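Local coordinates for insecticidal crystal protein Cry7Cal (Bacillus thuringiensis, PDB 5ZI1) that acts as an insecticidal toxin against locusts, probably by binding receptors and, as in related three-domain toxins, forming pores in gut-cell membranes, at residues H30-I36 with E159-A163; L141-Q146 with M225-L229; A148-L152 with Y182-Y186; K289-F293 with E485-S489; K467-A473 with D593-P599. All blocks are in the same frame, centred on the assembly; numbering follows the deposited sequence.

Contact 1. Residues H30-I36 with E159-A163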
# COMPACT_ATOMS: atom_id res chain seq x y z
N HIS A 30 -1.77 3.21 19.50
CA HIS A 30 -2.62 3.39 20.67
C HIS A 30 -2.44 2.23 21.66
O HIS A 30 -2.11 1.10 21.28
CB HIS A 30 -4.10 3.47 20.28
CG HIS A 30 -4.50 4.70 19.52
ND1 HIS A 30 -4.26 4.85 18.17
CD2 HIS A 30 -5.21 5.79 19.90
CE1 HIS A 30 -4.77 6.00 17.76
NE2 HIS A 30 -5.35 6.59 18.79
N GLY A 31 -2.72 2.52 22.93
CA GLY A 31 -2.46 1.56 23.99
C GLY A 31 -3.33 1.69 25.23
O GLY A 31 -2.94 1.24 26.31
N THR A 32 -4.51 2.30 25.10
CA THR A 32 -5.47 2.35 26.19
C THR A 32 -6.35 1.10 26.15
O THR A 32 -6.61 0.54 25.09
CB THR A 32 -6.34 3.61 26.12
OG1 THR A 32 -7.25 3.51 25.02
CG2 THR A 32 -5.48 4.86 25.94
N ALA A 33 -6.82 0.68 27.32
CA ALA A 33 -7.65 -0.52 27.35
C ALA A 33 -9.02 -0.24 26.73
O ALA A 33 -9.56 -1.10 26.03
CB ALA A 33 -7.80 -1.04 28.78
N GLY A 34 -9.57 0.95 26.97
CA GLY A 34 -10.88 1.27 26.42
C GLY A 34 -10.87 1.33 24.91
O GLY A 34 -11.75 0.77 24.24
N GLY A 35 -9.88 2.01 24.34
CA GLY A 35 -9.76 2.02 22.89
C GLY A 35 -9.44 0.65 22.32
O GLY A 35 -9.99 0.26 21.29
N ILE A 36 -8.54 -0.09 22.98
CA ILE A 36 -8.23 -1.46 22.56
C ILE A 36 -9.51 -2.29 22.48
O ILE A 36 -9.69 -3.09 21.55
CB ILE A 36 -7.20 -2.09 23.50
CG1 ILE A 36 -5.78 -1.59 23.19
CG2 ILE A 36 -7.23 -3.60 23.41
CD1 ILE A 36 -5.01 -2.41 22.20
N GLU A 159 2.31 -6.56 26.44
CA GLU A 159 3.17 -5.46 26.84
C GLU A 159 2.37 -4.30 27.39
O GLU A 159 2.85 -3.59 28.28
CB GLU A 159 4.06 -5.00 25.68
CG GLU A 159 4.91 -3.77 26.08
CD GLU A 159 6.31 -4.20 26.53
OE1 GLU A 159 6.66 -5.38 26.32
OE2 GLU A 159 7.06 -3.39 27.14
N LEU A 160 1.14 -4.10 26.90
CA LEU A 160 0.35 -2.99 27.40
C LEU A 160 -0.20 -3.28 28.79
O LEU A 160 -0.15 -2.41 29.67
CB LEU A 160 -0.80 -2.68 26.44
CG LEU A 160 -0.47 -2.12 25.06
CD1 LEU A 160 -1.73 -2.20 24.21
CD2 LEU A 160 0.02 -0.70 25.17
N PHE A 161 -0.74 -4.47 29.00
CA PHE A 161 -1.52 -4.74 30.19
C PHE A 161 -0.97 -5.86 31.07
O PHE A 161 -1.46 -6.03 32.19
CB PHE A 161 -2.97 -5.06 29.81
CG PHE A 161 -3.57 -4.14 28.75
CD1 PHE A 161 -3.68 -2.77 28.97
CD2 PHE A 161 -4.07 -4.66 27.55
CE1 PHE A 161 -4.25 -1.94 28.01
CE2 PHE A 161 -4.64 -3.84 26.58
CZ PHE A 161 -4.73 -2.48 26.81
N GLY A 162 0.06 -6.59 30.61
CA GLY A 162 0.56 -7.76 31.33
C GLY A 162 0.90 -7.55 32.79
O GLY A 162 0.35 -8.24 33.67
N ALA A 163 1.78 -6.59 33.07
CA ALA A 163 2.16 -6.31 34.46
C ALA A 163 0.95 -6.00 35.32
O ALA A 163 0.89 -6.41 36.49
CB ALA A 163 3.17 -5.16 34.50
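F161 and L160 project from one helix into the turn of G31 to I36, showing how a glycine-rich loop and a helix start can be gripped without a single hydrogen bond between the segments. The tight part centres on the far end of the F161 ring. Its CZ lies 3.6 Å from A33 CA, its CE1 meets A33 CB at 3.7 Å, and I36 CG1 and T32 O sit at the ring edge, near its plane. L160 CB rests over the centre of that ring's face, 3.7 Å above it, so the ring is braced from its own helix too. With CG anti to the carbonyl carbon (chi1 -67°), L160 turns its methyls to G31, where CD2 comes within 3.6 Å of CA, and meets I36 tip to tip, CD1 to CD1 at 3.9 Å. The other side is looser. T32 is exposed and turns from the contact, its OG1 accepting from G35 N (3.1 Å), while H30 leans away to stack on F27. K156 takes the carbonyl of H30. The arrangement is an N-capped helix start, that of 33-47, packed on the central helix of the α-helical bundle that forms the N-terminal domain.

Contact 2. Residues L141-Q146 with M225-L229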
# COMPACT_ATOMS: atom_id res chain seq x y z
N LEU A 141 -3.11 -17.34 1.29
CA LEU A 141 -2.22 -16.27 1.75
C LEU A 141 -2.97 -15.17 2.50
O LEU A 141 -2.51 -14.73 3.56
CB LEU A 141 -1.45 -15.70 0.57
CG LEU A 141 -0.37 -14.68 0.94
CD1 LEU A 141 0.56 -15.24 2.06
CD2 LEU A 141 0.41 -14.31 -0.30
N THR A 142 -4.13 -14.73 1.99
CA THR A 142 -4.83 -13.64 2.66
C THR A 142 -5.35 -14.07 4.02
O THR A 142 -5.28 -13.31 5.00
CB THR A 142 -5.98 -13.11 1.79
OG1 THR A 142 -5.45 -12.49 0.62
CG2 THR A 142 -6.77 -12.08 2.53
N VAL A 143 -5.85 -15.30 4.12
CA VAL A 143 -6.21 -15.84 5.44
C VAL A 143 -5.01 -15.78 6.37
O VAL A 143 -5.13 -15.39 7.54
CB VAL A 143 -6.75 -17.28 5.30
CG1 VAL A 143 -6.97 -17.91 6.68
CG2 VAL A 143 -8.04 -17.29 4.48
N TYR A 144 -3.84 -16.16 5.87
CA TYR A 144 -2.64 -16.18 6.70
C TYR A 144 -2.28 -14.77 7.15
O TYR A 144 -2.13 -14.50 8.35
CB TYR A 144 -1.49 -16.81 5.92
CG TYR A 144 -0.20 -16.90 6.67
CD1 TYR A 144 0.70 -15.85 6.67
CD2 TYR A 144 0.15 -18.06 7.35
CE1 TYR A 144 1.90 -15.92 7.34
CE2 TYR A 144 1.35 -18.15 8.03
CZ TYR A 144 2.22 -17.08 8.02
OH TYR A 144 3.42 -17.17 8.68
N ALA A 145 -2.18 -13.84 6.20
CA ALA A 145 -1.85 -12.46 6.51
C ALA A 145 -2.79 -11.87 7.55
O ALA A 145 -2.35 -11.28 8.54
CB ALA A 145 -1.86 -11.61 5.24
N GLN A 146 -4.10 -12.06 7.37
CA GLN A 146 -5.06 -11.40 8.26
C GLN A 146 -5.02 -12.01 9.66
O GLN A 146 -5.15 -11.28 10.66
CB GLN A 146 -6.47 -11.47 7.68
CG GLN A 146 -6.61 -10.74 6.37
CD GLN A 146 -6.70 -9.23 6.52
OE1 GLN A 146 -7.06 -8.72 7.58
NE2 GLN A 146 -6.40 -8.51 5.44
N MET A 225 -4.95 -6.76 0.09
CA MET A 225 -5.30 -7.81 1.04
C MET A 225 -4.13 -8.18 1.96
O MET A 225 -4.34 -8.44 3.15
CB MET A 225 -5.80 -9.05 0.31
CG MET A 225 -7.26 -8.95 -0.14
SD MET A 225 -7.89 -10.51 -0.81
CE MET A 225 -7.41 -10.31 -2.53
N VAL A 226 -2.90 -8.18 1.43
CA VAL A 226 -1.78 -8.69 2.21
C VAL A 226 -0.70 -7.64 2.47
O VAL A 226 -0.39 -7.37 3.63
CB VAL A 226 -1.17 -9.92 1.53
CG1 VAL A 226 0.06 -10.42 2.34
CG2 VAL A 226 -2.23 -11.00 1.44
N LEU A 227 -0.12 -7.05 1.42
CA LEU A 227 1.09 -6.24 1.62
C LEU A 227 0.83 -5.03 2.52
O LEU A 227 1.68 -4.67 3.35
CB LEU A 227 1.66 -5.76 0.29
CG LEU A 227 1.98 -6.80 -0.76
CD1 LEU A 227 2.70 -6.13 -1.95
CD2 LEU A 227 2.79 -7.95 -0.14
N ASP A 228 -0.34 -4.40 2.38
CA ASP A 228 -0.66 -3.22 3.17
C ASP A 228 -0.73 -3.54 4.66
O ASP A 228 -0.68 -2.62 5.48
CB ASP A 228 -1.99 -2.60 2.69
CG ASP A 228 -1.86 -1.91 1.33
OD1 ASP A 228 -0.71 -1.67 0.88
OD2 ASP A 228 -2.90 -1.60 0.70
N LEU A 229 -0.86 -4.81 5.03
CA LEU A 229 -0.78 -5.21 6.43
C LEU A 229 0.65 -5.12 6.97
O LEU A 229 0.83 -4.83 8.15
CB LEU A 229 -1.28 -6.63 6.62
CG LEU A 229 -2.77 -6.94 6.57
CD1 LEU A 229 -2.93 -8.46 6.77
CD2 LEU A 229 -3.55 -6.16 7.62
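T142 and M225 cross at about a right angle, and V226, A145, L229 and Q146 continue the interlock alongside them. T142 OG1 is anti to its carbonyl carbon (chi1 -67°), a setting that turns it onto M225, 3.5 Å from SD, and onto V226 CG2 at 3.6 Å. This hydroxyl is buried with no polar partner in the model; its neighbours across the contact are the M225 sulfur and CB and a V226 methyl. A145 CB points across and is met by two branches at once, V226 CG1 and L229 CD1, each 3.7 Å away. These side chains join the central helix of the bundle, 141-165, to its last long helix, 208-227. That helix passes through a wider pi-type turn at 225-227, and L229 N bonds to V226 O. The carbonyl of M225 instead receives Q146 NE2 from the central helix, a weak bond of 3.1 Å bent to 129°. Q146 reaches it by bending at chi2 (-77°), and its side chain runs at about a right angle to that of L229, whose CD1 lies 3.7 Å from NE2 and 3.4 Å from A145 O. F59 and V63 of helix 54-67 flank T142, and C190 touches both A145 and V226.

Contact 3. Residues A148-L152 with Y182-Y186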
# COMPACT_ATOMS: atom_id res chain seq x y z
N ALA A 148 -2.36 -13.65 10.89
CA ALA A 148 -1.06 -13.20 11.36
C ALA A 148 -1.19 -11.83 12.00
O ALA A 148 -0.68 -11.58 13.10
CB ALA A 148 -0.07 -13.16 10.19
N ASN A 149 -1.91 -10.94 11.32
CA ASN A 149 -2.08 -9.59 11.83
C ASN A 149 -2.73 -9.59 13.20
O ASN A 149 -2.28 -8.90 14.12
CB ASN A 149 -2.91 -8.77 10.84
CG ASN A 149 -3.07 -7.38 11.30
OD1 ASN A 149 -2.09 -6.62 11.38
ND2 ASN A 149 -4.28 -7.02 11.66
N LEU A 150 -3.80 -10.37 13.37
CA LEU A 150 -4.47 -10.41 14.67
C LEU A 150 -3.53 -10.94 15.76
O LEU A 150 -3.56 -10.45 16.89
CB LEU A 150 -5.72 -11.27 14.59
CG LEU A 150 -6.86 -10.79 13.69
CD1 LEU A 150 -8.02 -11.76 13.79
CD2 LEU A 150 -7.30 -9.38 14.08
N HIS A 151 -2.71 -11.94 15.43
CA HIS A 151 -1.82 -12.53 16.42
C HIS A 151 -0.82 -11.50 16.92
O HIS A 151 -0.65 -11.31 18.13
CB HIS A 151 -1.09 -13.73 15.81
CG HIS A 151 -0.30 -14.54 16.79
ND1 HIS A 151 0.68 -15.43 16.41
CD2 HIS A 151 -0.35 -14.60 18.15
CE1 HIS A 151 1.20 -16.01 17.48
NE2 HIS A 151 0.59 -15.52 18.55
N LEU A 152 -0.17 -10.79 16.00
CA LEU A 152 0.80 -9.77 16.38
C LEU A 152 0.16 -8.70 17.25
O LEU A 152 0.75 -8.24 18.24
CB LEU A 152 1.42 -9.15 15.13
CG LEU A 152 2.29 -10.15 14.39
CD1 LEU A 152 2.84 -9.56 13.12
CD2 LEU A 152 3.39 -10.58 15.33
N TYR A 182 7.77 -13.45 15.50
CA TYR A 182 6.61 -13.62 14.62
C TYR A 182 6.50 -12.51 13.58
O TYR A 182 6.05 -12.75 12.46
CB TYR A 182 5.32 -13.69 15.42
CG TYR A 182 5.09 -14.98 16.16
CD1 TYR A 182 5.06 -16.19 15.49
CD2 TYR A 182 4.87 -14.97 17.53
CE1 TYR A 182 4.84 -17.38 16.18
CE2 TYR A 182 4.65 -16.14 18.22
CZ TYR A 182 4.64 -17.34 17.54
OH TYR A 182 4.41 -18.49 18.25
N VAL A 183 6.92 -11.29 13.93
CA VAL A 183 6.93 -10.23 12.94
C VAL A 183 7.77 -10.66 11.74
O VAL A 183 7.33 -10.56 10.58
CB VAL A 183 7.44 -8.91 13.55
CG1 VAL A 183 7.70 -7.88 12.48
CG2 VAL A 183 6.41 -8.38 14.54
N GLU A 184 8.96 -11.19 12.00
CA GLU A 184 9.85 -11.58 10.91
C GLU A 184 9.33 -12.83 10.20
O GLU A 184 9.47 -12.96 8.97
CB GLU A 184 11.26 -11.82 11.46
CG GLU A 184 12.32 -12.06 10.40
CD GLU A 184 13.64 -12.56 10.98
OE1 GLU A 184 14.09 -12.04 12.03
OE2 GLU A 184 14.23 -13.50 10.40
N GLU A 185 8.76 -13.78 10.94
CA GLU A 185 8.24 -14.98 10.31
C GLU A 185 7.07 -14.64 9.39
O GLU A 185 7.04 -15.05 8.22
CB GLU A 185 7.80 -15.97 11.37
CG GLU A 185 7.34 -17.32 10.80
CD GLU A 185 6.91 -18.28 11.91
OE1 GLU A 185 5.84 -18.91 11.76
OE2 GLU A 185 7.64 -18.37 12.94
N TYR A 186 6.09 -13.90 9.91
CA TYR A 186 4.87 -13.63 9.16
C TYR A 186 5.16 -12.74 7.95
O TYR A 186 4.63 -12.98 6.86
CB TYR A 186 3.83 -12.98 10.07
CG TYR A 186 3.36 -13.86 11.22
CD1 TYR A 186 3.55 -15.24 11.20
CD2 TYR A 186 2.68 -13.31 12.29
CE1 TYR A 186 3.10 -16.05 12.26
CE2 TYR A 186 2.24 -14.09 13.34
CZ TYR A 186 2.45 -15.46 13.32
OH TYR A 186 1.98 -16.22 14.37
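An aromatic cluster of H151, Y182 and Y186 fastens two antiparallel neighbours of a helical bundle, illustrating how large rings can fill a wide helix spacing. The axes of the two short segments are 10.6 Å apart and 173° from parallel. Y186 fills the gap: A148 CB lies over one face, 3.5 Å from CD2, and Y182 CB lies over the opposite face. At the edge of the ring, near its plane, is L152 CG, 3.8 Å from CD2. The hydroxyl of Y186 meets H151 in the plane of the imidazole, where ND1 and OH form a hydrogen bond modelled at 2.5 Å, an unusually short and hence doubtful length; either partner could be the donor. The same imidazole turns its edge to Y182 in an edge-to-face pair tilted at 52°, CE1 standing 3.5 Å above the phenol ring and displaced toward its rim. H151 gets there with CG anti to its backbone nitrogen (chi1 -171°). In the N-terminal domain, helix 141-165 is the centre and helix 169-202 one of the layer around it. NE2 of H151 is hydrogen-bonded to E121 of helix 107-127, and F124 lies nearly parallel to the imidazole. Beyond the rings, L152 CD2 packs against both Y182 CB, at 3.7 Å, and V183 CG2.

Contact 4. Residues K289-F293 with E485-S489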
# COMPACT_ATOMS: atom_id res chain seq x y z
N LYS A 289 8.88 3.30 -13.14
CA LYS A 289 9.91 2.97 -12.15
C LYS A 289 9.57 3.57 -10.79
O LYS A 289 8.93 4.62 -10.71
CB LYS A 289 11.28 3.47 -12.61
CG LYS A 289 11.85 2.71 -13.83
CD LYS A 289 11.94 1.19 -13.60
CE LYS A 289 12.29 0.42 -14.88
NZ LYS A 289 11.09 -0.07 -15.67
N PRO A 290 9.98 2.92 -9.70
CA PRO A 290 9.87 3.55 -8.38
C PRO A 290 10.48 4.95 -8.39
O PRO A 290 11.51 5.19 -9.01
CB PRO A 290 10.67 2.62 -7.47
CG PRO A 290 10.77 1.33 -8.22
CD PRO A 290 10.79 1.70 -9.66
N GLY A 291 9.84 5.88 -7.68
CA GLY A 291 10.44 7.17 -7.45
C GLY A 291 9.95 7.78 -6.16
O GLY A 291 9.20 7.17 -5.40
N LEU A 292 10.40 9.01 -5.91
CA LEU A 292 9.78 9.84 -4.89
C LEU A 292 8.28 9.91 -5.12
O LEU A 292 7.79 9.80 -6.24
CB LEU A 292 10.40 11.23 -4.93
CG LEU A 292 11.94 11.15 -4.80
CD1 LEU A 292 12.58 12.50 -5.01
CD2 LEU A 292 12.31 10.57 -3.43
N PHE A 293 7.52 10.07 -4.04
CA PHE A 293 6.07 10.02 -4.20
C PHE A 293 5.61 11.22 -5.05
O PHE A 293 6.16 12.32 -4.93
CB PHE A 293 5.41 10.00 -2.82
CG PHE A 293 3.92 9.85 -2.89
CD1 PHE A 293 3.33 8.60 -2.84
CD2 PHE A 293 3.09 10.98 -3.05
CE1 PHE A 293 1.93 8.45 -2.93
CE2 PHE A 293 1.70 10.85 -3.14
CZ PHE A 293 1.12 9.59 -3.07
N GLU A 485 19.35 5.64 -5.24
CA GLU A 485 18.38 5.01 -6.13
C GLU A 485 17.12 4.70 -5.34
O GLU A 485 17.15 4.58 -4.11
CB GLU A 485 18.96 3.73 -6.74
CG GLU A 485 18.32 3.31 -8.05
CD GLU A 485 18.78 1.94 -8.53
OE1 GLU A 485 19.74 1.38 -7.95
OE2 GLU A 485 18.16 1.41 -9.50
N ILE A 486 16.01 4.59 -6.04
CA ILE A 486 14.73 4.25 -5.42
C ILE A 486 14.33 2.89 -5.97
O ILE A 486 14.39 2.66 -7.18
CB ILE A 486 13.68 5.34 -5.71
CG1 ILE A 486 14.24 6.67 -5.21
CG2 ILE A 486 12.35 5.04 -5.02
CD1 ILE A 486 13.37 7.83 -5.49
N ILE A 487 14.00 1.97 -5.07
CA ILE A 487 13.87 0.56 -5.42
C ILE A 487 12.60 0.03 -4.76
O ILE A 487 12.08 0.59 -3.80
CB ILE A 487 15.09 -0.29 -4.98
CG1 ILE A 487 15.09 -0.49 -3.47
CG2 ILE A 487 16.42 0.35 -5.42
CD1 ILE A 487 16.18 -1.40 -3.01
N ASP A 488 12.12 -1.09 -5.30
CA ASP A 488 10.92 -1.72 -4.78
C ASP A 488 11.19 -2.37 -3.43
O ASP A 488 12.30 -2.82 -3.14
CB ASP A 488 10.39 -2.76 -5.76
CG ASP A 488 9.62 -2.14 -6.90
OD1 ASP A 488 8.87 -1.15 -6.67
OD2 ASP A 488 9.75 -2.66 -8.03
N SER A 489 10.15 -2.43 -2.61
CA SER A 489 10.17 -3.13 -1.33
C SER A 489 8.75 -3.56 -1.03
O SER A 489 7.86 -2.71 -0.90
CB SER A 489 10.74 -2.25 -0.21
OG SER A 489 10.30 -2.71 1.06
O HOH W 1 13.98 3.67 -9.75
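I486 holds CG1 anti to its carbonyl carbon (chi1 -56°) and extends CD1 beyond it (chi2 177°), carrying that methyl across to the backbone between G291 and L292. CD1 is 3.2 Å from L292 N and 3.5 Å from G291 C, so it presses on the peptide group itself. L292 turns its own branch to meet it, CD2 to CD1 at 3.6 Å, with the two side chains at about a right angle. The second methyl of I486, CG2, lies against P290 CB at 3.8 Å. Farther along, the proline ring runs at about a right angle to the D488 side chain, CG to OD1 3.5 Å, a polar-apolar touch near the surface; an acetate ion by D488 is probably from the crystallisation liquor. No direct hydrogen bond joins the segments. A water bridges them instead, donating to P290 O (3.0 Å) and to I486 O (2.8 Å), and so serves two carbonyls that could not bond to each other. L497 of strand 496-500 and P495 also pack on I486, and F293 is tied by its backbone to V474. In this way the loop leading into the second domain's strand 294-306 abuts the edge of the third domain's sheet, the kind of interdomain seam expected of a three-domain Cry toxin.

Contact 5. Residues K467-A473 with D593-P599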
# COMPACT_ATOMS: atom_id res chain seq x y z
N LYS A 467 2.57 12.84 18.83
CA LYS A 467 2.50 11.62 18.05
C LYS A 467 3.86 11.33 17.44
O LYS A 467 4.66 12.25 17.20
CB LYS A 467 1.45 11.71 16.92
CG LYS A 467 0.02 11.85 17.41
CD LYS A 467 -0.96 11.87 16.26
CE LYS A 467 -2.24 11.16 16.63
NZ LYS A 467 -3.43 12.06 16.70
N ILE A 468 4.12 10.06 17.19
CA ILE A 468 5.25 9.71 16.34
C ILE A 468 4.80 9.88 14.90
O ILE A 468 3.82 9.27 14.46
CB ILE A 468 5.74 8.28 16.61
CG1 ILE A 468 6.39 8.19 18.00
CG2 ILE A 468 6.71 7.89 15.54
CD1 ILE A 468 6.42 6.77 18.59
N THR A 469 5.50 10.72 14.16
CA THR A 469 5.18 10.96 12.77
C THR A 469 6.15 10.14 11.94
O THR A 469 7.37 10.36 12.00
CB THR A 469 5.26 12.45 12.41
OG1 THR A 469 4.55 13.20 13.40
CG2 THR A 469 4.61 12.68 11.05
N GLN A 470 5.62 9.19 11.19
CA GLN A 470 6.46 8.29 10.40
C GLN A 470 6.28 8.71 8.95
O GLN A 470 5.19 8.54 8.37
CB GLN A 470 6.10 6.83 10.65
CG GLN A 470 6.99 5.83 9.91
CD GLN A 470 6.45 4.41 9.97
OE1 GLN A 470 5.46 4.10 9.32
NE2 GLN A 470 7.09 3.55 10.76
N ILE A 471 7.34 9.26 8.38
CA ILE A 471 7.33 9.85 7.06
C ILE A 471 8.27 9.02 6.19
O ILE A 471 9.46 8.90 6.51
CB ILE A 471 7.78 11.32 7.07
CG1 ILE A 471 6.91 12.14 8.02
CG2 ILE A 471 7.74 11.87 5.66
CD1 ILE A 471 7.23 13.65 7.98
N PRO A 472 7.78 8.42 5.10
CA PRO A 472 8.66 7.63 4.25
C PRO A 472 9.70 8.51 3.60
O PRO A 472 9.45 9.67 3.29
CB PRO A 472 7.71 7.03 3.22
CG PRO A 472 6.42 6.93 3.96
CD PRO A 472 6.37 8.16 4.83
N ALA A 473 10.88 7.94 3.41
CA ALA A 473 11.93 8.67 2.71
C ALA A 473 11.46 9.13 1.34
O ALA A 473 11.88 10.19 0.86
CB ALA A 473 13.18 7.78 2.60
N ASP A 593 14.27 3.44 4.92
CA ASP A 593 12.86 3.13 4.75
C ASP A 593 12.03 4.32 5.24
O ASP A 593 11.58 5.14 4.42
CB ASP A 593 12.53 1.83 5.49
CG ASP A 593 11.05 1.56 5.58
OD1 ASP A 593 10.30 2.00 4.68
OD2 ASP A 593 10.62 0.91 6.57
N LYS A 594 11.85 4.46 6.55
CA LYS A 594 11.02 5.51 7.12
C LYS A 594 11.85 6.48 7.94
O LYS A 594 12.92 6.14 8.49
CB LYS A 594 9.91 4.92 8.00
CG LYS A 594 9.07 3.85 7.33
CD LYS A 594 8.18 4.42 6.20
CE LYS A 594 7.40 3.30 5.48
NZ LYS A 594 6.60 2.46 6.42
N ILE A 595 11.35 7.71 8.03
CA ILE A 595 11.90 8.74 8.90
C ILE A 595 10.87 9.00 9.98
O ILE A 595 9.71 9.31 9.66
CB ILE A 595 12.22 10.02 8.14
CG1 ILE A 595 12.86 9.66 6.80
CG2 ILE A 595 13.12 10.89 8.98
CD1 ILE A 595 14.22 9.08 6.98
N GLU A 596 11.27 8.86 11.24
CA GLU A 596 10.31 8.97 12.33
C GLU A 596 10.69 10.14 13.23
O GLU A 596 11.80 10.18 13.78
CB GLU A 596 10.21 7.67 13.12
CG GLU A 596 9.62 6.55 12.29
CD GLU A 596 9.68 5.23 13.01
OE1 GLU A 596 10.37 5.17 14.06
OE2 GLU A 596 9.03 4.26 12.53
N PHE A 597 9.76 11.08 13.36
CA PHE A 597 9.90 12.25 14.20
C PHE A 597 9.24 11.94 15.53
O PHE A 597 8.02 11.78 15.61
CB PHE A 597 9.29 13.46 13.50
CG PHE A 597 9.99 13.81 12.22
CD1 PHE A 597 9.67 13.16 11.05
CD2 PHE A 597 11.02 14.72 12.21
CE1 PHE A 597 10.34 13.45 9.86
CE2 PHE A 597 11.70 15.01 11.03
CZ PHE A 597 11.36 14.38 9.85
N ILE A 598 10.06 11.80 16.56
CA ILE A 598 9.62 11.39 17.88
C ILE A 598 9.48 12.65 18.73
O ILE A 598 10.41 13.47 18.76
CB ILE A 598 10.61 10.39 18.50
CG1 ILE A 598 10.59 9.09 17.69
CG2 ILE A 598 10.31 10.15 20.00
CD1 ILE A 598 11.74 8.17 17.98
N PRO A 599 8.34 12.87 19.38
CA PRO A 599 8.17 14.10 20.17
C PRO A 599 8.82 13.98 21.54
O PRO A 599 8.65 12.97 22.24
CB PRO A 599 6.64 14.23 20.27
CG PRO A 599 6.12 12.86 20.12
CD PRO A 599 7.08 12.13 19.22
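Q470 and E596 set their flat ends nearly coplanar, amide and carboxylate planes 18° apart, on the same side of the sheet and pointing the same way. E596 OE2 lies in the amide plane of Q470 and takes a straight 2.7 Å bond from NE2 on its anti lone pair. The extended chain of Q470 begins with CG anti to its backbone nitrogen (chi1 -177°), which lays CG against both K594 CB and E596 CG, 3.6 Å from each. On the other side of the sheet lies the F597 ring: T469 O is at its edge, near the plane, and I471 CD1 approaches CE1 obliquely at 3.6 Å, while V524 of strand 521-530 touches the F597 side chain.

Between these two faces runs an antiparallel ladder. T469 and F597 bond to each other twice, as do I471 and I595, the latter through I471 N to I595 O and I595 N to I471 O, each 2.7 Å. At one end A473 N donates to D593 O at 3.1 Å; there D593 and K594 both face R527 in a classic beta bulge, and D593 is salt-bridged to that arginine. At the other end P599 CD meets K467 O at 3.2 Å.

This is the third domain's beta-sandwich, and its buried acid is well compensated: E596 OE1 pairs with R525, OE2 also with Y241 OH. Such surroundings would probably keep the carboxylate ionised and fix its rotation, linking the sheet to the nearby segment containing Y241.

From the N terminus, contact 1 brings the start of helix 33-47 to the C-terminal end of helix 141-165, closing a loop of mostly helix. Before it closes, the chain opens contacts 2 and 3 on the same central helix, so both cross it. Contact 3 closes next, on helix 169-202, and lies wholly within the loop that contact 2 completes at the end of helix 208-227; the two touch through Y144 and Y186. All three hold the N-terminal helical bundle together. Contact 4 then opens near the second domain's first long strand and closes in the third domain after contact 5 has opened, so these two cross. Contact 5 finally seats the C-terminal strand in the third domain's sheet.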